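Local coordinates for protein branched-chain alpha-ketoacid decarboxylase (Lactococcus lactis, PDB 2VBF) that probably decarboxylates branched-chain and aromatic alpha-keto acids to aldehydes, using thiamine diphosphate and a magnesium ion as cofactors, at residues Ala235-Ile240 with Leu262-Ser267; Tyr82-Lys87 with Tyr110-Pro115. All coordinates share one frame; numbering follows the deposited sequence.

Interaction 1: residues Ala235-Ile240 with Leu262-Ser267; sequences AGHEVI and LNFGKS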
ATOM      1  N   ALA A 235     -32.756   0.681   1.925  1.00 14.66           N
ATOM      2  CA  ALA A 235     -31.749   0.070   2.800  1.00 15.11           C
ATOM      3  C   ALA A 235     -30.349   0.363   2.252  1.00 14.70           C
ATOM      4  O   ALA A 235     -30.149   0.413   1.038  1.00 14.12           O
ATOM      5  CB  ALA A 235     -31.972  -1.422   2.933  1.00 14.25           C
ATOM      6  N   GLY A 236     -29.390   0.564   3.155  1.00 13.82           N
ATOM      7  CA  GLY A 236     -28.029   0.913   2.774  1.00 14.79           C
ATOM      8  C   GLY A 236     -26.959   0.108   3.484  1.00 14.21           C
ATOM      9  O   GLY A 236     -27.244  -0.893   4.152  1.00 13.26           O
ATOM     10  N   HIS A 237     -25.720   0.578   3.339  1.00 13.22           N
ATOM     11  CA  HIS A 237     -24.554  -0.200   3.703  1.00 14.27           C
ATOM     12  C   HIS A 237     -24.472  -0.458   5.198  1.00 12.43           C
ATOM     13  O   HIS A 237     -23.898  -1.450   5.594  1.00 12.91           O
ATOM     14  CB  HIS A 237     -23.262   0.470   3.209  1.00 13.90           C
ATOM     15  CG  HIS A 237     -22.915   1.729   3.938  1.00 14.09           C
ATOM     16  ND1 HIS A 237     -23.601   2.907   3.746  1.00 13.96           N
ATOM     17  CD2 HIS A 237     -21.968   1.990   4.872  1.00 13.55           C
ATOM     18  CE1 HIS A 237     -23.083   3.843   4.515  1.00 13.98           C
ATOM     19  NE2 HIS A 237     -22.090   3.314   5.212  1.00 12.98           N
ATOM     20  N   GLU A 238     -25.034   0.418   6.027  1.00 13.52           N
ATOM     21  CA  GLU A 238     -24.911   0.229   7.477  1.00 12.88           C
ATOM     22  C   GLU A 238     -25.714  -0.991   7.955  1.00 13.04           C
ATOM     23  O   GLU A 238     -25.407  -1.574   8.998  1.00 12.16           O
ATOM     24  CB  GLU A 238     -25.270   1.510   8.241  1.00 13.64           C
ATOM     25  CG  GLU A 238     -24.390   2.700   7.863  1.00 13.74           C
ATOM     26  CD  GLU A 238     -24.682   3.965   8.660  1.00 14.95           C
ATOM     27  OE1 GLU A 238     -25.818   4.130   9.160  1.00 14.77           O
ATOM     28  OE2 GLU A 238     -23.753   4.787   8.803  1.00 13.80           O
ATOM     29  N   VAL A 239     -26.739  -1.376   7.192  1.00 13.42           N
ATOM     30  CA  VAL A 239     -27.423  -2.652   7.434  1.00 13.35           C
ATOM     31  C   VAL A 239     -26.409  -3.799   7.317  1.00 14.30           C
ATOM     32  O   VAL A 239     -26.333  -4.664   8.194  1.00 13.54           O
ATOM     33  CB  VAL A 239     -28.613  -2.860   6.468  1.00 13.69           C
ATOM     34  CG1 VAL A 239     -29.178  -4.275   6.600  1.00 14.82           C
ATOM     35  CG2 VAL A 239     -29.700  -1.807   6.741  1.00 14.84           C
ATOM     36  N   ILE A 240     -25.583  -3.744   6.278  1.00 12.99           N
ATOM     37  CA  ILE A 240     -24.573  -4.780   6.042  1.00 13.95           C
ATOM     38  C   ILE A 240     -23.522  -4.771   7.161  1.00 14.50           C
ATOM     39  O   ILE A 240     -23.110  -5.840   7.647  1.00 14.60           O
ATOM     40  CB  ILE A 240     -23.922  -4.642   4.629  1.00 13.57           C
ATOM     41  CG1 ILE A 240     -24.984  -4.822   3.528  1.00 15.07           C
ATOM     42  CG2 ILE A 240     -22.802  -5.690   4.424  1.00 13.38           C
ATOM     43  CD1 ILE A 240     -24.538  -4.501   2.104  1.00 15.75           C
ATOM     44  N   LEU A 262     -29.491   1.657  -2.682  1.00 13.07           N
ATOM     45  CA  LEU A 262     -28.508   2.293  -3.560  1.00 12.93           C
ATOM     46  C   LEU A 262     -27.533   1.202  -3.999  1.00 13.25           C
ATOM     47  O   LEU A 262     -27.582   0.065  -3.506  1.00 13.90           O
ATOM     48  CB  LEU A 262     -27.754   3.404  -2.818  1.00 15.35           C
ATOM     49  CG  LEU A 262     -28.569   4.473  -2.088  1.00 14.07           C
ATOM     50  CD1 LEU A 262     -27.621   5.525  -1.525  1.00 15.75           C
ATOM     51  CD2 LEU A 262     -29.603   5.106  -2.993  1.00 15.44           C
ATOM     52  N   ASN A 263     -26.607   1.537  -4.891  1.00 11.81           N
ATOM     53  CA  ASN A 263     -25.521   0.604  -5.194  1.00 12.81           C
ATOM     54  C   ASN A 263     -24.483   0.549  -4.047  1.00 12.48           C
ATOM     55  O   ASN A 263     -23.664  -0.370  -3.999  1.00 15.13           O
ATOM     56  CB  ASN A 263     -24.890   0.896  -6.561  1.00 14.54           C
ATOM     57  CG  ASN A 263     -24.220   2.261  -6.641  1.00 14.85           C
ATOM     58  OD1 ASN A 263     -23.652   2.754  -5.661  1.00 15.84           O
ATOM     59  ND2 ASN A 263     -24.266   2.863  -7.823  1.00 16.70           N
ATOM     60  N   PHE A 264     -24.556   1.526  -3.138  1.00 12.86           N
ATOM     61  CA  PHE A 264     -23.767   1.577  -1.897  1.00 12.14           C
ATOM     62  C   PHE A 264     -24.663   0.937  -0.844  1.00 13.23           C
ATOM     63  O   PHE A 264     -25.586   1.566  -0.337  1.00 13.89           O
ATOM     64  CB  PHE A 264     -23.463   3.035  -1.546  1.00 12.07           C
ATOM     65  CG  PHE A 264     -22.590   3.257  -0.325  1.00 13.15           C
ATOM     66  CD1 PHE A 264     -21.718   2.289   0.166  1.00 11.52           C
ATOM     67  CD2 PHE A 264     -22.601   4.506   0.282  1.00 12.45           C
ATOM     68  CE1 PHE A 264     -20.891   2.569   1.272  1.00 12.95           C
ATOM     69  CE2 PHE A 264     -21.795   4.797   1.380  1.00 13.49           C
ATOM     70  CZ  PHE A 264     -20.944   3.827   1.881  1.00 10.62           C
ATOM     71  N   GLY A 265     -24.384  -0.326  -0.554  1.00 12.59           N
ATOM     72  CA  GLY A 265     -25.261  -1.151   0.244  1.00 13.65           C
ATOM     73  C   GLY A 265     -26.084  -2.145  -0.559  1.00 13.67           C
ATOM     74  O   GLY A 265     -27.030  -2.710  -0.024  1.00 13.94           O
ATOM     75  N   LYS A 266     -25.720  -2.399  -1.822  1.00 13.34           N
ATOM     76  CA  LYS A 266     -26.416  -3.409  -2.610  1.00 13.50           C
ATOM     77  C   LYS A 266     -26.339  -4.758  -1.887  1.00 12.28           C
ATOM     78  O   LYS A 266     -25.272  -5.147  -1.427  1.00 12.19           O
ATOM     79  CB  LYS A 266     -25.819  -3.526  -4.011  1.00 12.69           C
ATOM     80  CG  LYS A 266     -26.526  -4.542  -4.905  1.00 12.52           C
ATOM     81  CD  LYS A 266     -26.009  -4.491  -6.337  1.00 12.78           C
ATOM     82  CE  LYS A 266     -26.621  -5.580  -7.192  1.00 12.95           C
ATOM     83  NZ  LYS A 266     -28.035  -5.267  -7.611  1.00 14.79           N
ATOM     84  N   SER A 267     -27.488  -5.427  -1.802  1.00 11.84           N
ATOM     85  CA  SER A 267     -27.700  -6.686  -1.068  1.00 13.31           C
ATOM     86  C   SER A 267     -27.913  -6.482   0.440  1.00 13.24           C
ATOM     87  O   SER A 267     -27.902  -7.454   1.201  1.00 13.92           O
ATOM     88  CB  SER A 267     -26.631  -7.768  -1.365  1.00 13.83           C
ATOM     89  OG  SER A 267     -25.422  -7.603  -0.637  1.00 13.30           O
TER
HETATM   90  O   HOH W   1     -28.511   1.744  -0.196  1.00 22.78           O
HETATM   91  O   HOH W   2     -25.765   3.399   1.871  1.00 12.97           O
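His237 and Phe264 lie face on face in an offset stack, their ring planes only 9° apart and their centroids separated by 3.9 Å. The overlap is uneven: CZ of Phe264 sits over the middle of the imidazole, whereas ND1 of His237 falls near the rim of the phenyl ring. Phe264 reaches this place because its CG stands anti to the backbone N (chi1 -177°), while CG of Glu238 covers the other imidazole face. Water 2, in the plane of the imidazole at its edge, joins His237 ND1 (2.9 Å) to Phe264 O, to which it donates. Water 1 donates to Phe264 O and accepts from Leu262 N at 2.7 Å; its approach to Ala235 O is too short to be relied on. No direct hydrogen bond spans the segments, and water 2 bridges them. Beside the stack the main chains close up, CA of His237 lying 3.7 Å from CA of Gly265; a CB on Gly265 would collide with His237 N. Farther along, Ile240 CD1 rests 3.7 Å from Gly265 O. Gly265 occupies the third position of a type II turn, Asn263 to Lys266, and the contact joins the end of strand 231-235 and the start of the short helix 237-241 to the loop after the neighbouring parallel strand 259-261, in the central domain of a thiamine diphosphate enzyme.

Interaction 2: residues Tyr82-Lys87 with Tyr110-Pro115; sequences YARTKK and YAENLP
Arg84 NH2 donates to Glu112 OE1 at 2.9 Å in a salt bridge with an N-H...O angle of 152°, linking the last turn of helix 72-86 to the Schellman motif that ends helix 97-111, where Asn113 is the C-prime residue. The pairing is single-pronged, through NH2 alone, with the guanidinium and carboxylate planes 52° apart, and NH2 meets OE1 from above the carboxylate plane. Water 3 lies 2.7 Å from the same Glu112 OE1. Asp80 takes the NE of Arg84 and Gly420 O its NH1, which fixes the guanidinium from further sides. Lys87, with positive phi beyond the helix, folds back to donate from NZ to Arg84 O at 2.8 Å; the same NZ also forms a salt bridge with Glu245. Replacing Arg84 by an alanine removes the guanidinium, and would probably leave Glu112 OE1 without its cationic mate and the methyls of Leu114 uncovered. With CG anti to the carbonyl carbon (chi1 -72°) and the chain extended to NE, Arg84 passes over Leu114, its CG 3.5 Å from CD1 and its NE 3.9 Å from CD2. Beyond the arginine, Ala83 CB packs against Leu114 CB at 4.2 Å and Pro115 CD. Lys87 O lies 3.3 Å from Pro115 CG.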
ATOM      1  N   TYR A  82     -13.771 -10.131   4.260  1.00 11.56           N
ATOM      2  CA  TYR A  82     -14.155 -11.112   5.274  1.00 12.52           C
ATOM      3  C   TYR A  82     -15.172 -10.508   6.239  1.00 12.17           C
ATOM      4  O   TYR A  82     -16.164 -11.158   6.578  1.00 12.14           O
ATOM      5  CB  TYR A  82     -12.909 -11.558   6.016  1.00 11.31           C
ATOM      6  CG  TYR A  82     -13.046 -12.692   7.017  1.00 11.61           C
ATOM      7  CD1 TYR A  82     -12.751 -14.001   6.662  1.00 10.28           C
ATOM      8  CD2 TYR A  82     -13.383 -12.439   8.340  1.00 12.82           C
ATOM      9  CE1 TYR A  82     -12.817 -15.046   7.593  1.00 12.28           C
ATOM     10  CE2 TYR A  82     -13.460 -13.470   9.276  1.00 13.27           C
ATOM     11  CZ  TYR A  82     -13.173 -14.775   8.900  1.00 12.76           C
ATOM     12  OH  TYR A  82     -13.233 -15.808   9.847  1.00 14.47           O
ATOM     13  N   ALA A  83     -14.947  -9.255   6.648  1.00 12.46           N
ATOM     14  CA  ALA A  83     -15.853  -8.572   7.579  1.00 12.92           C
ATOM     15  C   ALA A  83     -17.240  -8.389   6.975  1.00 12.67           C
ATOM     16  O   ALA A  83     -18.246  -8.530   7.671  1.00 13.64           O
ATOM     17  CB  ALA A  83     -15.277  -7.223   8.013  1.00 12.08           C
ATOM     18  N   ARG A  84     -17.297  -8.068   5.684  1.00 11.54           N
ATOM     19  CA  ARG A  84     -18.577  -7.908   5.004  1.00 11.90           C
ATOM     20  C   ARG A  84     -19.464  -9.158   5.085  1.00 11.54           C
ATOM     21  O   ARG A  84     -20.680  -9.043   5.050  1.00 14.19           O
ATOM     22  CB  ARG A  84     -18.379  -7.490   3.554  1.00 11.89           C
ATOM     23  CG  ARG A  84     -17.901  -6.062   3.463  1.00 11.22           C
ATOM     24  CD  ARG A  84     -17.530  -5.692   2.045  1.00 12.21           C
ATOM     25  NE  ARG A  84     -16.971  -4.343   1.945  1.00 11.40           N
ATOM     26  CZ  ARG A  84     -17.478  -3.354   1.222  1.00 10.32           C
ATOM     27  NH1 ARG A  84     -18.621  -3.489   0.590  1.00 10.31           N
ATOM     28  NH2 ARG A  84     -16.835  -2.196   1.156  1.00 10.45           N
ATOM     29  N   THR A  85     -18.842 -10.330   5.180  1.00 12.81           N
ATOM     30  CA  THR A  85     -19.557 -11.593   5.178  1.00 12.40           C
ATOM     31  C   THR A  85     -19.637 -12.248   6.562  1.00 13.43           C
ATOM     32  O   THR A  85     -20.721 -12.703   6.971  1.00 14.34           O
ATOM     33  CB  THR A  85     -18.935 -12.526   4.131  1.00 12.70           C
ATOM     34  OG1 THR A  85     -19.280 -12.025   2.833  1.00 14.37           O
ATOM     35  CG2 THR A  85     -19.463 -13.956   4.261  1.00 12.18           C
ATOM     36  N   LYS A  86     -18.506 -12.273   7.267  1.00 13.18           N
ATOM     37  CA  LYS A  86     -18.403 -12.851   8.622  1.00 13.38           C
ATOM     38  C   LYS A  86     -18.948 -11.910   9.696  1.00 14.05           C
ATOM     39  O   LYS A  86     -19.338 -12.367  10.781  1.00 14.26           O
ATOM     40  CB  LYS A  86     -16.943 -13.207   8.940  1.00 13.57           C
ATOM     41  CG  LYS A  86     -16.765 -14.347   9.957  1.00 15.96           C
ATOM     42  CD  LYS A  86     -16.872 -15.705   9.262  1.00 17.32           C
ATOM     43  CE  LYS A  86     -16.617 -16.863  10.203  1.00 18.95           C
ATOM     44  NZ  LYS A  86     -16.855 -18.147   9.514  1.00 19.03           N
ATOM     45  N   LYS A  87     -18.958 -10.605   9.392  1.00 13.00           N
ATOM     46  CA  LYS A  87     -19.480  -9.537  10.268  1.00 12.63           C
ATOM     47  C   LYS A  87     -18.504  -9.158  11.405  1.00 12.57           C
ATOM     48  O   LYS A  87     -18.843  -8.411  12.336  1.00 13.97           O
ATOM     49  CB  LYS A  87     -20.909  -9.866  10.768  1.00 11.83           C
ATOM     50  CG  LYS A  87     -21.889 -10.239   9.639  1.00 13.60           C
ATOM     51  CD  LYS A  87     -21.969  -9.164   8.551  1.00 13.99           C
ATOM     52  CE  LYS A  87     -22.916  -9.552   7.427  1.00 14.52           C
ATOM     53  NZ  LYS A  87     -23.041  -8.466   6.441  1.00 11.87           N
ATOM     54  N   TYR A 110     -13.158   2.075   7.278  1.00  9.84           N
ATOM     55  CA  TYR A 110     -13.768   3.177   8.040  1.00 10.04           C
ATOM     56  C   TYR A 110     -14.856   3.873   7.212  1.00 10.45           C
ATOM     57  O   TYR A 110     -15.981   4.098   7.687  1.00 10.71           O
ATOM     58  CB  TYR A 110     -12.707   4.191   8.502  1.00 10.67           C
ATOM     59  CG  TYR A 110     -13.271   5.163   9.511  1.00  9.59           C
ATOM     60  CD1 TYR A 110     -13.235   4.872  10.863  1.00  9.66           C
ATOM     61  CD2 TYR A 110     -13.895   6.341   9.107  1.00 10.08           C
ATOM     62  CE1 TYR A 110     -13.786   5.743  11.807  1.00 12.20           C
ATOM     63  CE2 TYR A 110     -14.436   7.225  10.040  1.00 11.83           C
ATOM     64  CZ  TYR A 110     -14.376   6.915  11.380  1.00 12.38           C
ATOM     65  OH  TYR A 110     -14.919   7.794  12.300  1.00 14.59           O
ATOM     66  N   ALA A 111     -14.518   4.212   5.975  1.00  9.57           N
ATOM     67  CA  ALA A 111     -15.457   4.892   5.088  1.00  9.74           C
ATOM     68  C   ALA A 111     -16.765   4.103   4.911  1.00 10.80           C
ATOM     69  O   ALA A 111     -17.850   4.663   5.029  1.00 12.27           O
ATOM     70  CB  ALA A 111     -14.800   5.181   3.733  1.00  9.51           C
ATOM     71  N   GLU A 112     -16.654   2.805   4.624  1.00 10.31           N
ATOM     72  CA  GLU A 112     -17.834   1.981   4.354  1.00 11.13           C
ATOM     73  C   GLU A 112     -18.277   1.189   5.586  1.00 11.63           C
ATOM     74  O   GLU A 112     -19.173   0.350   5.508  1.00 11.75           O
ATOM     75  CB  GLU A 112     -17.586   1.104   3.126  1.00 11.27           C
ATOM     76  CG  GLU A 112     -17.186   1.993   1.912  1.00 10.94           C
ATOM     77  CD  GLU A 112     -17.524   1.424   0.546  1.00 10.33           C
ATOM     78  OE1 GLU A 112     -18.073   0.305   0.453  1.00 11.14           O
ATOM     79  OE2 GLU A 112     -17.210   2.129  -0.445  1.00 11.20           O
ATOM     80  N   ASN A 113     -17.644   1.476   6.725  1.00 10.92           N
ATOM     81  CA  ASN A 113     -18.122   1.036   8.041  1.00 11.41           C
ATOM     82  C   ASN A 113     -18.091  -0.487   8.249  1.00 11.07           C
ATOM     83  O   ASN A 113     -19.129  -1.104   8.538  1.00 12.45           O
ATOM     84  CB  ASN A 113     -19.536   1.600   8.293  1.00 12.08           C
ATOM     85  CG  ASN A 113     -19.821   1.874   9.763  1.00 12.21           C
ATOM     86  OD1 ASN A 113     -20.063   3.021  10.146  1.00 14.27           O
ATOM     87  ND2 ASN A 113     -19.827   0.827  10.587  1.00 12.68           N
ATOM     88  N   LEU A 114     -16.905  -1.080   8.098  1.00 11.62           N
ATOM     89  CA  LEU A 114     -16.704  -2.518   8.334  1.00 11.55           C
ATOM     90  C   LEU A 114     -15.898  -2.796   9.604  1.00 10.38           C
ATOM     91  O   LEU A 114     -14.901  -2.114   9.891  1.00 12.19           O
ATOM     92  CB  LEU A 114     -16.021  -3.206   7.148  1.00 12.14           C
ATOM     93  CG  LEU A 114     -16.857  -3.352   5.875  1.00 12.43           C
ATOM     94  CD1 LEU A 114     -18.288  -3.830   6.187  1.00 13.66           C
ATOM     95  CD2 LEU A 114     -16.871  -2.061   5.066  1.00 12.66           C
ATOM     96  N   PRO A 115     -16.370  -3.775  10.398  1.00 10.02           N
ATOM     97  CA  PRO A 115     -15.790  -4.095  11.695  1.00 11.92           C
ATOM     98  C   PRO A 115     -14.508  -4.908  11.586  1.00 12.65           C
ATOM     99  O   PRO A 115     -14.499  -6.126  11.812  1.00 12.24           O
ATOM    100  CB  PRO A 115     -16.925  -4.841  12.408  1.00 12.30           C
ATOM    101  CG  PRO A 115     -17.678  -5.469  11.321  1.00 11.90           C
ATOM    102  CD  PRO A 115     -17.598  -4.542  10.135  1.00 12.35           C
TER
HETATM  103  O   HOH W   3     -20.507  -0.803   0.449  1.00 16.04           O

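In the fold
Both contacts are buried near the middle of the chain, their centres 12 Å apart, but they hold different elements: interaction 1 joins a strand end and the start of a short helix to a loop of the central domain, interaction 2 two helix ends of the N-terminal cofactor-binding domain. Their chemistry differs accordingly. Interaction 1 relies on ring stacking and bridging water, interaction 2 on an ion pair over aliphatic packing, its Arg84 partly exposed. They meet across the domain boundary: Lys87 NZ lies 2.9 Å from Ile240 O, a probable hydrogen bond, and Phe264 CE1 packs 3.6 Å from Glu112 CD, so the stack borders the ion pair. The side chain of Glu112 is about 11 Å from a bound thiamine diphosphate.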